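Protein F-93 (Sulfolobus virus 1, PDB 1TBX) probably acts as a homodimeric winged-helix transcription factor of the virus that recognises a palindromic or pseudo-palindromic DNA target. Local coordinates at residues 9-17 against 46-56. Numbering follows the deposited sequence.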
loop_
_atom_site.group_PDB
_atom_site.type_symbol
_atom_site.label_atom_id
_atom_site.label_comp_id
_atom_site.label_asym_id
_atom_site.label_seq_id
_atom_site.Cartn_x
_atom_site.Cartn_y
_atom_site.Cartn_z
ATOM N N PRO A 9 3.063 -7.326 -1.588
ATOM C CA PRO A 9 3.888 -7.535 -2.791
ATOM C C PRO A 9 3.228 -7.170 -4.111
ATOM O O PRO A 9 3.862 -6.558 -4.983
ATOM C CB PRO A 9 4.204 -9.010 -2.737
ATOM C CG PRO A 9 4.283 -9.240 -1.244
ATOM C CD PRO A 9 2.999 -8.533 -0.737
ATOM N N GLU A 10 1.965 -7.527 -4.254
ATOM C CA GLU A 10 1.217 -7.212 -5.458
ATOM C C GLU A 10 1.289 -5.714 -5.758
ATOM O O GLU A 10 1.441 -5.294 -6.921
ATOM C CB GLU A 10 -0.190 -7.664 -5.184
ATOM C CG GLU A 10 -0.203 -8.512 -3.913
ATOM C CD GLU A 10 -1.285 -8.090 -2.956
ATOM O OE1 GLU A 10 -2.021 -7.177 -3.323
ATOM O OE2 GLU A 10 -1.438 -8.661 -1.851
ATOM N N ALA A 11 1.219 -4.900 -4.697
ATOM C CA ALA A 11 1.336 -3.450 -4.845
ATOM C C ALA A 11 2.729 -3.031 -5.322
ATOM O O ALA A 11 2.859 -2.246 -6.256
ATOM C CB ALA A 11 0.951 -2.739 -3.549
ATOM N N ILE A 12 3.781 -3.539 -4.690
ATOM C CA ILE A 12 5.124 -3.163 -5.124
ATOM C C ILE A 12 5.372 -3.575 -6.585
ATOM O O ILE A 12 5.779 -2.731 -7.409
ATOM C CB ILE A 12 6.174 -3.769 -4.208
ATOM C CG1 ILE A 12 5.921 -3.266 -2.796
ATOM C CG2 ILE A 12 7.550 -3.348 -4.642
ATOM C CD1 ILE A 12 6.474 -4.152 -1.732
ATOM N N VAL A 13 5.105 -4.850 -6.891
ATOM C CA VAL A 13 5.367 -5.435 -8.181
ATOM C C VAL A 13 4.604 -4.618 -9.197
ATOM O O VAL A 13 5.162 -4.160 -10.175
ATOM C CB VAL A 13 4.917 -6.879 -8.203
ATOM C CG1 VAL A 13 5.010 -7.424 -9.630
ATOM C CG2 VAL A 13 5.737 -7.771 -7.117
ATOM N N LEU A 14 3.344 -4.338 -8.933
ATOM C CA LEU A 14 2.576 -3.514 -9.853
ATOM C C LEU A 14 3.209 -2.125 -10.134
ATOM O O LEU A 14 3.351 -1.703 -11.292
ATOM C CB LEU A 14 1.135 -3.376 -9.328
ATOM C CG LEU A 14 0.126 -2.959 -10.398
ATOM C CD1 LEU A 14 0.275 -3.893 -11.582
ATOM C CD2 LEU A 14 -1.321 -2.919 -9.854
ATOM N N ALA A 15 3.577 -1.418 -9.069
ATOM C CA ALA A 15 4.178 -0.093 -9.168
ATOM C C ALA A 15 5.431 -0.158 -10.008
ATOM O O ALA A 15 5.641 0.669 -10.880
ATOM C CB ALA A 15 4.528 0.411 -7.797
ATOM N N TYR A 16 6.261 -1.163 -9.763
ATOM C CA TYR A 16 7.537 -1.259 -10.454
ATOM C C TYR A 16 7.410 -1.554 -11.941
ATOM O O TYR A 16 8.285 -1.187 -12.747
ATOM C CB TYR A 16 8.424 -2.268 -9.753
ATOM C CG TYR A 16 9.133 -1.582 -8.632
ATOM C CD1 TYR A 16 8.453 -1.206 -7.448
ATOM C CD2 TYR A 16 10.481 -1.218 -8.772
ATOM C CE1 TYR A 16 9.143 -0.515 -6.420
ATOM C CE2 TYR A 16 11.178 -0.541 -7.758
ATOM C CZ TYR A 16 10.520 -0.195 -6.597
ATOM O OH TYR A 16 11.258 0.478 -5.650
ATOM N N LEU A 17 6.315 -2.201 -12.313
ATOM C CA LEU A 17 6.104 -2.545 -13.706
ATOM C C LEU A 17 5.816 -1.275 -14.530
ATOM O O LEU A 17 6.177 -1.179 -15.719
ATOM C CB LEU A 17 4.956 -3.539 -13.828
ATOM C CG LEU A 17 4.648 -4.081 -15.210
ATOM C CD1 LEU A 17 5.946 -4.458 -15.884
ATOM C CD2 LEU A 17 3.735 -5.266 -15.078
ATOM N N ALA A 46 2.769 -12.921 -6.305
ATOM C CA ALA A 46 2.254 -11.653 -6.730
ATOM C C ALA A 46 2.050 -11.581 -8.262
ATOM O O ALA A 46 1.034 -11.030 -8.733
ATOM C CB ALA A 46 3.160 -10.510 -6.218
ATOM N N LYS A 47 2.983 -12.129 -9.049
ATOM C CA LYS A 47 2.783 -12.089 -10.498
ATOM C C LYS A 47 1.500 -12.876 -10.783
ATOM O O LYS A 47 0.606 -12.378 -11.474
ATOM C CB LYS A 47 4.019 -12.579 -11.295
ATOM C CG LYS A 47 3.857 -12.717 -12.825
ATOM C CD LYS A 47 4.605 -13.985 -13.331
ATOM C CE LYS A 47 3.696 -15.154 -13.793
ATOM N NZ LYS A 47 4.372 -16.488 -13.714
ATOM N N LYS A 48 1.379 -14.058 -10.177
ATOM C CA LYS A 48 0.194 -14.895 -10.374
ATOM C C LYS A 48 -1.081 -14.075 -10.131
ATOM O O LYS A 48 -1.996 -14.039 -10.965
ATOM C CB LYS A 48 0.218 -16.101 -9.449
ATOM C CG LYS A 48 -0.239 -17.419 -10.112
ATOM C CD LYS A 48 -1.365 -18.112 -9.344
ATOM C CE LYS A 48 -1.125 -19.621 -9.184
ATOM N NZ LYS A 48 -2.044 -20.250 -8.151
ATOM N N PHE A 49 -1.105 -13.380 -9.002
ATOM C CA PHE A 49 -2.300 -12.692 -8.585
ATOM C C PHE A 49 -2.674 -11.562 -9.580
ATOM O O PHE A 49 -3.800 -11.499 -10.053
ATOM C CB PHE A 49 -2.132 -12.220 -7.132
ATOM C CG PHE A 49 -3.209 -11.297 -6.664
ATOM C CD1 PHE A 49 -4.393 -11.797 -6.145
ATOM C CD2 PHE A 49 -3.036 -9.911 -6.744
ATOM C CE1 PHE A 49 -5.400 -10.941 -5.718
ATOM C CE2 PHE A 49 -4.067 -9.030 -6.310
ATOM C CZ PHE A 49 -5.241 -9.549 -5.794
ATOM N N LEU A 50 -1.720 -10.707 -9.927
ATOM C CA LEU A 50 -2.011 -9.579 -10.802
ATOM C C LEU A 50 -2.437 -10.034 -12.201
ATOM O O LEU A 50 -3.254 -9.360 -12.850
ATOM C CB LEU A 50 -0.814 -8.660 -10.888
ATOM C CG LEU A 50 -0.178 -8.220 -9.563
ATOM C CD1 LEU A 50 1.252 -7.640 -9.791
ATOM C CD2 LEU A 50 -1.093 -7.196 -8.875
ATOM N N ILE A 51 -1.908 -11.175 -12.663
ATOM C CA ILE A 51 -2.389 -11.762 -13.899
ATOM C C ILE A 51 -3.821 -12.222 -13.690
ATOM O O ILE A 51 -4.680 -11.944 -14.523
ATOM C CB ILE A 51 -1.516 -12.955 -14.360
ATOM C CG1 ILE A 51 -0.330 -12.480 -15.178
ATOM C CG2 ILE A 51 -2.291 -13.884 -15.260
ATOM C CD1 ILE A 51 0.860 -13.388 -15.085
ATOM N N GLN A 52 -4.085 -12.900 -12.578
ATOM C CA GLN A 52 -5.403 -13.488 -12.351
ATOM C C GLN A 52 -6.476 -12.453 -12.168
ATOM O O GLN A 52 -7.613 -12.676 -12.565
ATOM C CB GLN A 52 -5.422 -14.343 -11.112
ATOM C CG GLN A 52 -5.637 -15.801 -11.395
ATOM C CD GLN A 52 -4.678 -16.645 -10.586
ATOM O OE1 GLN A 52 -4.409 -16.338 -9.414
ATOM N NE2 GLN A 52 -4.136 -17.682 -11.198
ATOM N N GLU A 53 -6.115 -11.337 -11.535
ATOM C CA GLU A 53 -7.044 -10.238 -11.311
ATOM C C GLU A 53 -7.000 -9.180 -12.412
ATOM O O GLU A 53 -7.595 -8.105 -12.276
ATOM C CB GLU A 53 -6.829 -9.604 -9.948
ATOM C CG GLU A 53 -7.104 -10.542 -8.789
ATOM C CD GLU A 53 -8.493 -11.158 -8.794
ATOM O OE1 GLU A 53 -9.494 -10.422 -8.929
ATOM O OE2 GLU A 53 -8.572 -12.393 -8.633
ATOM N N GLY A 54 -6.291 -9.482 -13.496
ATOM C CA GLY A 54 -6.416 -8.715 -14.720
ATOM C C GLY A 54 -5.740 -7.356 -14.761
ATOM O O GLY A 54 -6.180 -6.475 -15.522
ATOM N N PHE A 55 -4.684 -7.203 -13.951
ATOM C CA PHE A 55 -3.848 -6.016 -13.939
ATOM C C PHE A 55 -2.622 -6.127 -14.833
ATOM O O PHE A 55 -2.123 -5.111 -15.299
ATOM C CB PHE A 55 -3.346 -5.775 -12.553
ATOM C CG PHE A 55 -4.420 -5.472 -11.568
ATOM C CD1 PHE A 55 -4.852 -6.440 -10.673
ATOM C CD2 PHE A 55 -4.980 -4.206 -11.495
ATOM C CE1 PHE A 55 -5.819 -6.167 -9.726
ATOM C CE2 PHE A 55 -5.966 -3.937 -10.550
ATOM C CZ PHE A 55 -6.372 -4.929 -9.665
ATOM N N VAL A 56 -2.144 -7.352 -15.076
ATOM C CA VAL A 56 -0.878 -7.595 -15.779
ATOM C C VAL A 56 -1.070 -8.703 -16.795
ATOM O O VAL A 56 -1.872 -9.626 -16.580
ATOM C CB VAL A 56 0.201 -8.041 -14.768
ATOM C CG1 VAL A 56 1.434 -8.623 -15.430
ATOM C CG2 VAL A 56 0.590 -6.882 -13.848
#
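Leu50 O receives two backbone donors, Phe55 N at 2.8 Å and Val56 N at 3.2 Å, which ties the turn to the residue whose side chain packs on helix 9-17. With Gly54 N bonded to Ile51 O and Gly54 at positive phi, this is a Schellman motif; it ends the helix and sets Phe55 and Val56 facing helix 9-17. No hydrogen bond joins the two segments, and the contact is carried by apolar side chains together with the CB and backbone of Glu10. Both methyls of Leu50 meet the first turn of helix 9-17: CD2 lies 3.8 Å from Glu10 CB, and CD1 the same distance from Val13 CG1. The axes of segments 9-17 and 46-52 approach to 9.1 Å at a crossing angle of -75°; the CA atoms come nearest at Glu10 and Ala46, whose small CB fits against Glu10 N and Val13 CG2. In the winged-helix fold this joins the first helix to the presumed recognition helix, 40-52, and to the start of the wing strand 56-61. Leu14 and Leu17 reach that strand because CG stands anti to the backbone N in both (chi1 -160° and -176°). Val56 CG2 thereby touches Leu14 CD1 at 3.8 Å and Leu17 CD2 at 3.7 Å. At the N-terminal turn of helix 9-17, Glu10 CB approaches Phe49 CD2 obliquely at 3.9 Å. Phe6 of the second subunit packs on Glu10 and Leu50 and meets the Phe55 ring edge-to-face.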